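Side-chain contacts in 3-oxoacyl-[acyl-carrier-protein] reductase (Sinorhizobium meliloti, PDB 3U9L), which probably catalyses the NADPH-dependent reduction of 3-oxoacyl-[acyl-carrier-protein] to the 3-hydroxyacyl form: residues A[8-13]-A[20-25]; A[72-77]-A[126-131]; A[132-137]-A[176-181]. One frame throughout, in Å; residues are numbered along the deposited sequence.

How the contacts relate
All three contacts belong to the Rossmann-type fold of the short-chain dehydrogenases, but they lie on two faces of its parallel sheet. Contact 1 packs helix 16-27 on one face, next to the turn that in relatives binds the cofactor. Contacts 2 and 3 pack helices on the other face. Contacts 2 and 3 share helix 108-136 and have centres 16 Å apart. They meet directly where CD2 of Leu130 lies 4.0 Å from CD1 of Leu178, and both reach the second subunit. Contact 1 stands apart: its centre is 17 Å from that of contact 2 and 22 Å from that of contact 3, with nearest atoms about 6 and 8 Å away.

Contact 1: A[8-13]-A[20-25]; sequences ILITGA and LTAEAL
Ile10 drives its terminal methyl into the backbone of the helix at Ala22: CD1 lies 3.4 Å from Ala22 CB and equally close to Ala22 CA, tighter than usual carbon contact. CD1 is anti to CA about the CB-CG1 bond (chi2 170°), which extends the branch toward the helix, and the small alanine lets the helix accept it. One turn on, Leu25 takes the next place. Ile8 CD1 touches both branches of the leucine fork, at 4.1 Å from Leu25 CD1 and the same from Leu25 CD2, the two side chains crossing at about a right angle. Leu25 CD1 also stands 4.3 Å from Ile10 CD1, so it bridges the two isoleucines. No hydrogen bond crosses; the joint is apolar and wholly buried.

Outward from this layer, Val32 of strand 31-36 touches Ile10, Ala22 and Leu25, while Ile92 of strand 90-93 packs on Ile8 and Leu25. Helix 242-252 flanks the helix through Ala245 and Ile248 at Thr21, whose hydroxyl is bonded to the carbonyl of Phe17. The short axes are 9.6 Å apart and nearly antiparallel at 165°, the expected pairing of a strand with the helix after it. This is the first beta-alpha-beta unit of the Rossmann fold, whose connecting turn carries the TGxxxGxG motif, starting at Thr11 and Gly12, which in relatives lies against the cofactor pyrophosphate.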
loop_
_atom_site.group_PDB
_atom_site.type_symbol
_atom_site.label_atom_id
_atom_site.label_comp_id
_atom_site.label_asym_id
_atom_site.label_seq_id
_atom_site.Cartn_x
_atom_site.Cartn_y
_atom_site.Cartn_z
ATOM N N ILE A 8 -27.851 -1.826 2.881
ATOM C CA ILE A 8 -26.490 -2.165 2.467
ATOM C C ILE A 8 -26.112 -1.564 1.132
ATOM O O ILE A 8 -26.880 -1.633 0.159
ATOM C CB ILE A 8 -26.355 -3.711 2.330
ATOM C CG1 ILE A 8 -26.837 -4.370 3.632
ATOM C CG2 ILE A 8 -24.944 -4.080 1.947
ATOM C CD1 ILE A 8 -26.701 -5.897 3.697
ATOM N N LEU A 9 -24.940 -0.960 1.070
ATOM C CA LEU A 9 -24.420 -0.452 -0.193
ATOM C C LEU A 9 -23.132 -1.201 -0.511
ATOM O O LEU A 9 -22.236 -1.274 0.356
ATOM C CB LEU A 9 -24.139 1.032 -0.104
ATOM C CG LEU A 9 -23.264 1.634 -1.220
ATOM C CD1 LEU A 9 -23.904 1.525 -2.655
ATOM C CD2 LEU A 9 -22.972 3.118 -0.850
ATOM N N ILE A 10 -23.040 -1.765 -1.725
ATOM C CA ILE A 10 -21.826 -2.411 -2.227
ATOM C C ILE A 10 -21.341 -1.686 -3.475
ATOM O O ILE A 10 -22.130 -1.429 -4.402
ATOM C CB ILE A 10 -22.121 -3.824 -2.657
ATOM C CG1 ILE A 10 -23.041 -4.458 -1.637
ATOM C CG2 ILE A 10 -20.826 -4.643 -2.916
ATOM C CD1 ILE A 10 -23.570 -5.756 -2.116
ATOM N N THR A 11 -20.058 -1.359 -3.512
ATOM C CA THR A 11 -19.480 -0.727 -4.685
ATOM C C THR A 11 -18.916 -1.776 -5.677
ATOM O O THR A 11 -18.637 -2.930 -5.311
ATOM C CB THR A 11 -18.432 0.345 -4.324
ATOM O OG1 THR A 11 -17.321 -0.269 -3.662
ATOM C CG2 THR A 11 -19.069 1.434 -3.404
ATOM N N GLY A 12 -18.810 -1.373 -6.935
ATOM C CA GLY A 12 -18.237 -2.226 -7.974
ATOM C C GLY A 12 -18.949 -3.558 -8.036
ATOM O O GLY A 12 -18.310 -4.598 -8.143
ATOM N N ALA A 13 -20.271 -3.525 -7.953
ATOM C CA ALA A 13 -21.069 -4.749 -7.901
ATOM C C ALA A 13 -21.568 -5.288 -9.250
ATOM O O ALA A 13 -22.491 -6.094 -9.256
ATOM C CB ALA A 13 -22.218 -4.571 -7.012
ATOM N N LEU A 20 -22.223 -11.401 -6.748
ATOM C CA LEU A 20 -22.729 -12.543 -6.020
ATOM C C LEU A 20 -22.999 -12.135 -4.579
ATOM O O LEU A 20 -23.928 -12.618 -3.885
ATOM C CB LEU A 20 -21.685 -13.651 -6.045
ATOM C CG LEU A 20 -21.417 -14.260 -7.430
ATOM C CD1 LEU A 20 -20.483 -15.491 -7.363
ATOM C CD2 LEU A 20 -22.728 -14.647 -8.098
ATOM N N THR A 21 -22.177 -11.231 -4.076
ATOM C CA THR A 21 -22.431 -10.787 -2.691
ATOM C C THR A 21 -23.728 -10.006 -2.562
ATOM O O THR A 21 -24.476 -10.212 -1.586
ATOM C CB THR A 21 -21.231 -9.993 -2.138
ATOM O OG1 THR A 21 -20.112 -10.883 -2.086
ATOM C CG2 THR A 21 -21.505 -9.513 -0.717
ATOM N N ALA A 22 -23.999 -9.096 -3.501
ATOM C CA ALA A 22 -25.249 -8.326 -3.492
ATOM C C ALA A 22 -26.452 -9.285 -3.577
ATOM O O ALA A 22 -27.388 -9.188 -2.795
ATOM C CB ALA A 22 -25.262 -7.345 -4.626
ATOM N N GLU A 23 -26.373 -10.283 -4.463
ATOM C CA GLU A 23 -27.461 -11.254 -4.583
ATOM C C GLU A 23 -27.635 -12.093 -3.314
ATOM O O GLU A 23 -28.749 -12.293 -2.836
ATOM C CB GLU A 23 -27.259 -12.145 -5.828
ATOM C CG GLU A 23 -27.161 -11.309 -7.085
ATOM C CD GLU A 23 -26.905 -12.127 -8.380
ATOM O OE1 GLU A 23 -26.403 -13.284 -8.296
ATOM O OE2 GLU A 23 -27.200 -11.579 -9.489
ATOM N N ALA A 24 -26.549 -12.599 -2.755
ATOM C CA ALA A 24 -26.686 -13.386 -1.517
ATOM C C ALA A 24 -27.232 -12.581 -0.339
ATOM O O ALA A 24 -28.045 -13.081 0.460
ATOM C CB ALA A 24 -25.337 -14.063 -1.147
ATOM N N LEU A 25 -26.794 -11.331 -0.216
ATOM C CA LEU A 25 -27.285 -10.489 0.868
ATOM C C LEU A 25 -28.774 -10.198 0.671
ATOM O O LEU A 25 -29.534 -10.144 1.627
ATOM C CB LEU A 25 -26.516 -9.191 0.991
ATOM C CG LEU A 25 -25.118 -9.389 1.618
ATOM C CD1 LEU A 25 -24.262 -8.128 1.350
ATOM C CD2 LEU A 25 -25.243 -9.694 3.135
#

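Contact 2: A[72-77]-A[126-131]; sequences VSVDRA and NRAALP
Val74 and Ala128 make the apolar part of the contact. CG1 of Val74 comes within 3.7 Å of Ala128 CB, methyl against methyl. That branch is anti to the backbone N (chi1 170°), which points CG1 at the alanine, while CG2 lies beside the N. Having only a methyl at Ala128 allows close backbone approach: CA of Asp75 and CA of Ala128 are 5.8 Å apart. Ile78, one turn along helix 71-85 from Val74, also packs on Ala128.

In the Rossmann-type fold these two helices belong to consecutive crossovers. Helix 71-85 leads from strand 61-65 into strand 90-93, and helix 108-136 leads on from there to strand 139-144, so they lie side by side on the same face of the sheet. The patch between the segments is small, 92 Å² summed over both sides.

One polar group, the Asp75 carboxylate, touches the alanine without bonding across. It brings OD1 to 3.7 Å from Ala128 CB, a van der Waals approach, while the same oxygen takes its hydrogen bond from Gln71 NE2 one turn earlier in its own helix. That bond is likely to steady the carboxylate alongside the alanine at the margin of the contact.

A salt bridge and a hydrogen bond lead from here to the second subunit. Arg127, next to Ala128, sends NH2 to Asp208 of that subunit in the salt bridge, and its carbonyl accepts the hydrogen bond from Arg211 NH1 there.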
loop_
_atom_site.group_PDB
_atom_site.type_symbol
_atom_site.label_atom_id
_atom_site.label_comp_id
_atom_site.label_asym_id
_atom_site.label_seq_id
_atom_site.Cartn_x
_atom_site.Cartn_y
_atom_site.Cartn_z
ATOM N N VAL A 72 -18.645 13.673 -7.401
ATOM C CA VAL A 72 -20.019 14.091 -7.710
ATOM C C VAL A 72 -20.948 12.899 -7.894
ATOM O O VAL A 72 -22.029 12.854 -7.304
ATOM C CB VAL A 72 -20.059 15.010 -8.948
ATOM C CG1 VAL A 72 -21.496 15.084 -9.520
ATOM C CG2 VAL A 72 -19.564 16.398 -8.539
ATOM N N SER A 73 -20.520 11.907 -8.672
ATOM C CA SER A 73 -21.270 10.664 -8.759
ATOM C C SER A 73 -21.521 9.989 -7.394
ATOM O O SER A 73 -22.640 9.593 -7.058
ATOM C CB SER A 73 -20.576 9.677 -9.682
ATOM O OG SER A 73 -21.400 8.533 -9.818
ATOM N N VAL A 74 -20.451 9.829 -6.631
ATOM C CA VAL A 74 -20.537 9.211 -5.312
ATOM C C VAL A 74 -21.536 9.960 -4.439
ATOM O O VAL A 74 -22.405 9.354 -3.806
ATOM C CB VAL A 74 -19.123 9.143 -4.639
ATOM C CG1 VAL A 74 -19.243 8.737 -3.174
ATOM C CG2 VAL A 74 -18.252 8.182 -5.382
ATOM N N ASP A 75 -21.414 11.284 -4.380
ATOM C CA ASP A 75 -22.262 12.098 -3.487
ATOM C C ASP A 75 -23.731 11.920 -3.832
ATOM O O ASP A 75 -24.563 11.704 -2.980
ATOM C CB ASP A 75 -21.943 13.588 -3.605
ATOM C CG ASP A 75 -20.649 13.996 -2.873
ATOM O OD1 ASP A 75 -20.099 13.198 -2.099
ATOM O OD2 ASP A 75 -20.172 15.130 -3.095
ATOM N N ARG A 76 -24.025 11.991 -5.119
ATOM C CA ARG A 76 -25.376 11.844 -5.604
ATOM C C ARG A 76 -25.968 10.534 -5.155
ATOM O O ARG A 76 -27.104 10.488 -4.703
ATOM C CB ARG A 76 -25.369 11.917 -7.139
ATOM C CG ARG A 76 -26.777 11.958 -7.748
ATOM C CD ARG A 76 -26.741 11.949 -9.297
ATOM N NE ARG A 76 -28.095 11.865 -9.867
ATOM C CZ ARG A 76 -28.765 10.725 -10.057
ATOM N NH1 ARG A 76 -28.210 9.551 -9.723
ATOM N NH2 ARG A 76 -29.993 10.758 -10.576
ATOM N N ALA A 77 -25.208 9.451 -5.331
ATOM C CA ALA A 77 -25.723 8.110 -5.034
ATOM C C ALA A 77 -25.962 7.943 -3.538
ATOM O O ALA A 77 -26.878 7.253 -3.136
ATOM C CB ALA A 77 -24.736 7.084 -5.497
ATOM N N ASN A 126 -16.139 6.746 1.456
ATOM C CA ASN A 126 -16.151 6.970 2.894
ATOM C C ASN A 126 -16.477 8.426 3.297
ATOM O O ASN A 126 -17.250 8.680 4.229
ATOM C CB ASN A 126 -14.805 6.537 3.512
ATOM C CG ASN A 126 -14.745 5.053 3.721
ATOM O OD1 ASN A 126 -15.752 4.433 3.960
ATOM N ND2 ASN A 126 -13.570 4.470 3.605
ATOM N N ARG A 127 -15.856 9.378 2.603
ATOM C CA ARG A 127 -16.083 10.761 2.935
ATOM C C ARG A 127 -17.565 11.146 2.735
ATOM O O ARG A 127 -18.104 12.008 3.465
ATOM C CB ARG A 127 -15.143 11.673 2.155
ATOM C CG ARG A 127 -13.754 11.771 2.856
ATOM C CD ARG A 127 -12.729 12.605 2.009
ATOM N NE ARG A 127 -13.215 13.955 1.673
ATOM C CZ ARG A 127 -13.243 14.986 2.512
ATOM N NH1 ARG A 127 -13.732 16.152 2.090
ATOM N NH2 ARG A 127 -12.797 14.869 3.767
ATOM N N ALA A 128 -18.227 10.494 1.780
ATOM C CA ALA A 128 -19.672 10.708 1.550
ATOM C C ALA A 128 -20.567 10.008 2.574
ATOM O O ALA A 128 -21.540 10.588 3.079
ATOM C CB ALA A 128 -20.056 10.248 0.078
ATOM N N ALA A 129 -20.276 8.756 2.867
ATOM C CA ALA A 129 -21.114 7.909 3.687
ATOM C C ALA A 129 -20.898 8.007 5.168
ATOM O O ALA A 129 -21.803 7.934 5.915
ATOM C CB ALA A 129 -21.024 6.463 3.264
ATOM N N LEU A 130 -19.652 8.169 5.549
ATOM C CA LEU A 130 -19.324 8.201 6.931
ATOM C C LEU A 130 -20.015 9.259 7.815
ATOM O O LEU A 130 -20.349 8.953 8.898
ATOM C CB LEU A 130 -17.808 8.116 7.148
ATOM C CG LEU A 130 -17.064 6.805 6.940
ATOM C CD1 LEU A 130 -15.665 6.951 7.259
ATOM C CD2 LEU A 130 -17.672 5.741 7.756
ATOM N N PRO A 131 -20.215 10.455 7.321
ATOM C CA PRO A 131 -20.938 11.451 8.124
ATOM C C PRO A 131 -22.271 10.876 8.530
ATOM O O PRO A 131 -22.641 11.063 9.622
ATOM C CB PRO A 131 -21.114 12.589 7.111
ATOM C CG PRO A 131 -19.888 12.499 6.319
ATOM C CD PRO A 131 -19.291 11.139 6.437
#

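Contact 3: A[132-137]-A[176-181]; sequences HMRRQK and RELSRW
NH1 of Arg134 is engaged from two chains: it sits over one face of the Trp181 ring, 3.6 Å from CH2, and forms a salt bridge with OE1 of Glu214 of the second subunit. NE of the same guanidinium pairs with OE1 of Glu104 of that subunit, so two carboxylates and an indole hold the group.

The arginine lies across the indole with its aliphatic part as well as its charge. CD stands 3.6 Å from the centroid of the six-membered ring and 13° off its normal, a CH-pi contact over the middle of the face, while CB approaches CE3 to 3.7 Å. Beyond CD the chain, bent at chi3 (-77°), rises from the ring yet keeps CZ above its face, 4.8 Å from the same centroid, a cation-pi arrangement in which NH1 comes down toward CH2. The guanidinium is not stacked flat, its plane being 62° from that of the ring. Leu178 CD2 makes a looser apolar contact, 4.5 Å from Arg134 CD.

At the end of helix 108-136, Lys137 has positive phi and closes a Schellman motif; its N is bonded to the carbonyl O of Arg134 at 3.1 Å. There its CA comes 3.2 Å from the carbonyl O of Trp181, a CA-H...O contact. Replacing Trp181 by an alanine would probably leave the arginine's methylenes without their flat support and its guanidinium freer to turn away from the two glutamates.

Helices 108-136 and 158-179 build the dimer interface in many short-chain dehydrogenases, and the partners here are consistent with that. The indole face apparently orients a positive charge whose counter-ions come from the other subunit, coupling packing within the chain to assembly.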
loop_
_atom_site.group_PDB
_atom_site.type_symbol
_atom_site.label_atom_id
_atom_site.label_comp_id
_atom_site.label_asym_id
_atom_site.label_seq_id
_atom_site.Cartn_x
_atom_site.Cartn_y
_atom_site.Cartn_z
ATOM N N HIS A 132 -22.996 10.197 7.646
ATOM C CA HIS A 132 -24.249 9.627 8.033
ATOM C C HIS A 132 -24.101 8.488 9.036
ATOM O O HIS A 132 -24.849 8.414 9.960
ATOM C CB HIS A 132 -25.024 9.216 6.786
ATOM C CG HIS A 132 -25.144 10.310 5.790
ATOM N ND1 HIS A 132 -26.099 11.298 5.854
ATOM C CD2 HIS A 132 -24.422 10.579 4.682
ATOM C CE1 HIS A 132 -25.949 12.113 4.841
ATOM N NE2 HIS A 132 -24.937 11.694 4.115
HETATM N N MSE A 133 -23.109 7.631 8.844
HETATM C CA MSE A 133 -22.945 6.515 9.742
HETATM C C MSE A 133 -22.489 6.977 11.124
HETATM O O MSE A 133 -22.895 6.430 12.097
HETATM C CB MSE A 133 -22.069 5.420 9.138
HETATM C CG MSE A 133 -22.510 4.937 7.745
HETATM SE SE MSE A 133 -21.377 3.711 6.803
HETATM C CE MSE A 133 -21.600 2.316 7.936
ATOM N N ARG A 134 -21.718 8.044 11.164
ATOM C CA ARG A 134 -21.268 8.591 12.397
ATOM C C ARG A 134 -22.413 9.206 13.191
ATOM O O ARG A 134 -22.444 9.088 14.377
ATOM C CB ARG A 134 -20.150 9.589 12.189
ATOM C CG ARG A 134 -18.825 8.963 11.842
ATOM C CD ARG A 134 -17.668 9.902 11.858
ATOM N NE ARG A 134 -17.537 10.777 10.733
ATOM C CZ ARG A 134 -17.936 12.032 10.724
ATOM N NH1 ARG A 134 -18.502 12.546 11.788
ATOM N NH2 ARG A 134 -17.759 12.765 9.677
ATOM N N ARG A 135 -23.356 9.834 12.511
ATOM C CA ARG A 135 -24.575 10.332 13.193
ATOM C C ARG A 135 -25.401 9.208 13.795
ATOM O O ARG A 135 -26.013 9.374 14.854
ATOM C CB ARG A 135 -25.402 11.193 12.240
ATOM C CG ARG A 135 -24.524 12.320 11.819
ATOM C CD ARG A 135 -25.235 13.535 11.531
ATOM N NE ARG A 135 -25.886 13.498 10.243
ATOM C CZ ARG A 135 -25.345 13.923 9.111
ATOM N NH1 ARG A 135 -24.082 14.340 9.061
ATOM N NH2 ARG A 135 -26.079 13.902 8.007
ATOM N N GLN A 136 -25.406 8.045 13.162
ATOM C CA GLN A 136 -26.113 6.929 13.747
ATOM C C GLN A 136 -25.401 6.377 14.962
ATOM O O GLN A 136 -26.000 5.687 15.742
ATOM C CB GLN A 136 -26.333 5.798 12.727
ATOM C CG GLN A 136 -27.063 6.218 11.453
ATOM C CD GLN A 136 -28.482 6.778 11.733
ATOM O OE1 GLN A 136 -29.129 6.390 12.686
ATOM N NE2 GLN A 136 -28.947 7.676 10.878
ATOM N N LYS A 137 -24.093 6.599 15.072
ATOM C CA LYS A 137 -23.290 5.906 16.072
ATOM C C LYS A 137 -23.362 4.383 15.962
ATOM O O LYS A 137 -23.297 3.669 16.952
ATOM C CB LYS A 137 -23.653 6.359 17.480
ATOM C CG LYS A 137 -23.244 7.779 17.750
ATOM C CD LYS A 137 -24.038 8.223 19.010
ATOM C CE LYS A 137 -24.349 9.704 18.954
ATOM N NZ LYS A 137 -23.046 10.432 19.170
ATOM N N ARG A 176 -9.802 1.557 13.765
ATOM C CA ARG A 176 -9.466 2.190 15.071
ATOM C C ARG A 176 -10.118 3.561 15.215
ATOM O O ARG A 176 -10.604 3.925 16.276
ATOM C CB ARG A 176 -7.959 2.447 15.206
ATOM C CG ARG A 176 -6.996 1.259 15.226
ATOM C CD ARG A 176 -7.584 -0.034 14.921
ATOM N NE ARG A 176 -6.509 -1.040 14.781
ATOM C CZ ARG A 176 -6.714 -2.349 14.881
ATOM N NH1 ARG A 176 -5.670 -3.164 14.778
ATOM N NH2 ARG A 176 -7.941 -2.843 15.131
ATOM N N GLU A 177 -10.061 4.339 14.146
ATOM C CA GLU A 177 -10.474 5.725 14.197
ATOM C C GLU A 177 -12.006 5.853 14.242
ATOM O O GLU A 177 -12.517 6.860 14.681
ATOM C CB GLU A 177 -9.900 6.502 13.012
ATOM C CG GLU A 177 -8.330 6.556 12.927
ATOM C CD GLU A 177 -7.854 7.370 11.693
ATOM O OE1 GLU A 177 -8.665 8.158 11.166
ATOM O OE2 GLU A 177 -6.693 7.218 11.212
ATOM N N LEU A 178 -12.730 4.827 13.822
ATOM C CA LEU A 178 -14.169 4.869 13.864
ATOM C C LEU A 178 -14.719 4.133 15.071
ATOM O O LEU A 178 -15.941 4.160 15.302
ATOM C CB LEU A 178 -14.775 4.207 12.619
ATOM C CG LEU A 178 -14.480 4.874 11.264
ATOM C CD1 LEU A 178 -15.021 4.009 10.155
ATOM C CD2 LEU A 178 -15.140 6.287 11.257
ATOM N N SER A 179 -13.877 3.388 15.780
ATOM C CA SER A 179 -14.464 2.542 16.809
ATOM C C SER A 179 -15.210 3.374 17.932
ATOM O O SER A 179 -16.223 2.911 18.469
ATOM C CB SER A 179 -13.441 1.597 17.442
ATOM O OG SER A 179 -12.479 2.395 18.085
ATOM N N ARG A 180 -14.676 4.531 18.313
ATOM C CA ARG A 180 -15.344 5.297 19.399
ATOM C C ARG A 180 -16.667 5.847 18.883
ATOM O O ARG A 180 -17.550 6.216 19.672
ATOM C CB ARG A 180 -14.436 6.384 19.959
ATOM C CG ARG A 180 -13.306 5.815 20.847
ATOM C CD ARG A 180 -12.455 6.925 21.381
ATOM N NE ARG A 180 -11.368 6.346 22.149
ATOM C CZ ARG A 180 -10.320 7.024 22.615
ATOM N NH1 ARG A 180 -10.231 8.331 22.425
ATOM N NH2 ARG A 180 -9.341 6.372 23.243
ATOM N N TRP A 181 -16.832 5.837 17.550
ATOM C CA TRP A 181 -18.096 6.254 16.987
ATOM C C TRP A 181 -19.090 5.122 16.917
ATOM O O TRP A 181 -20.169 5.314 16.401
ATOM C CB TRP A 181 -17.949 6.913 15.626
ATOM C CG TRP A 181 -17.079 8.133 15.518
ATOM C CD1 TRP A 181 -15.704 8.163 15.330
ATOM C CD2 TRP A 181 -17.515 9.504 15.455
ATOM N NE1 TRP A 181 -15.262 9.464 15.174
ATOM C CE2 TRP A 181 -16.341 10.303 15.280
ATOM C CE3 TRP A 181 -18.770 10.126 15.557
ATOM C CZ2 TRP A 181 -16.400 11.679 15.167
ATOM C CZ3 TRP A 181 -18.823 11.501 15.475
ATOM C CH2 TRP A 181 -17.627 12.271 15.277
#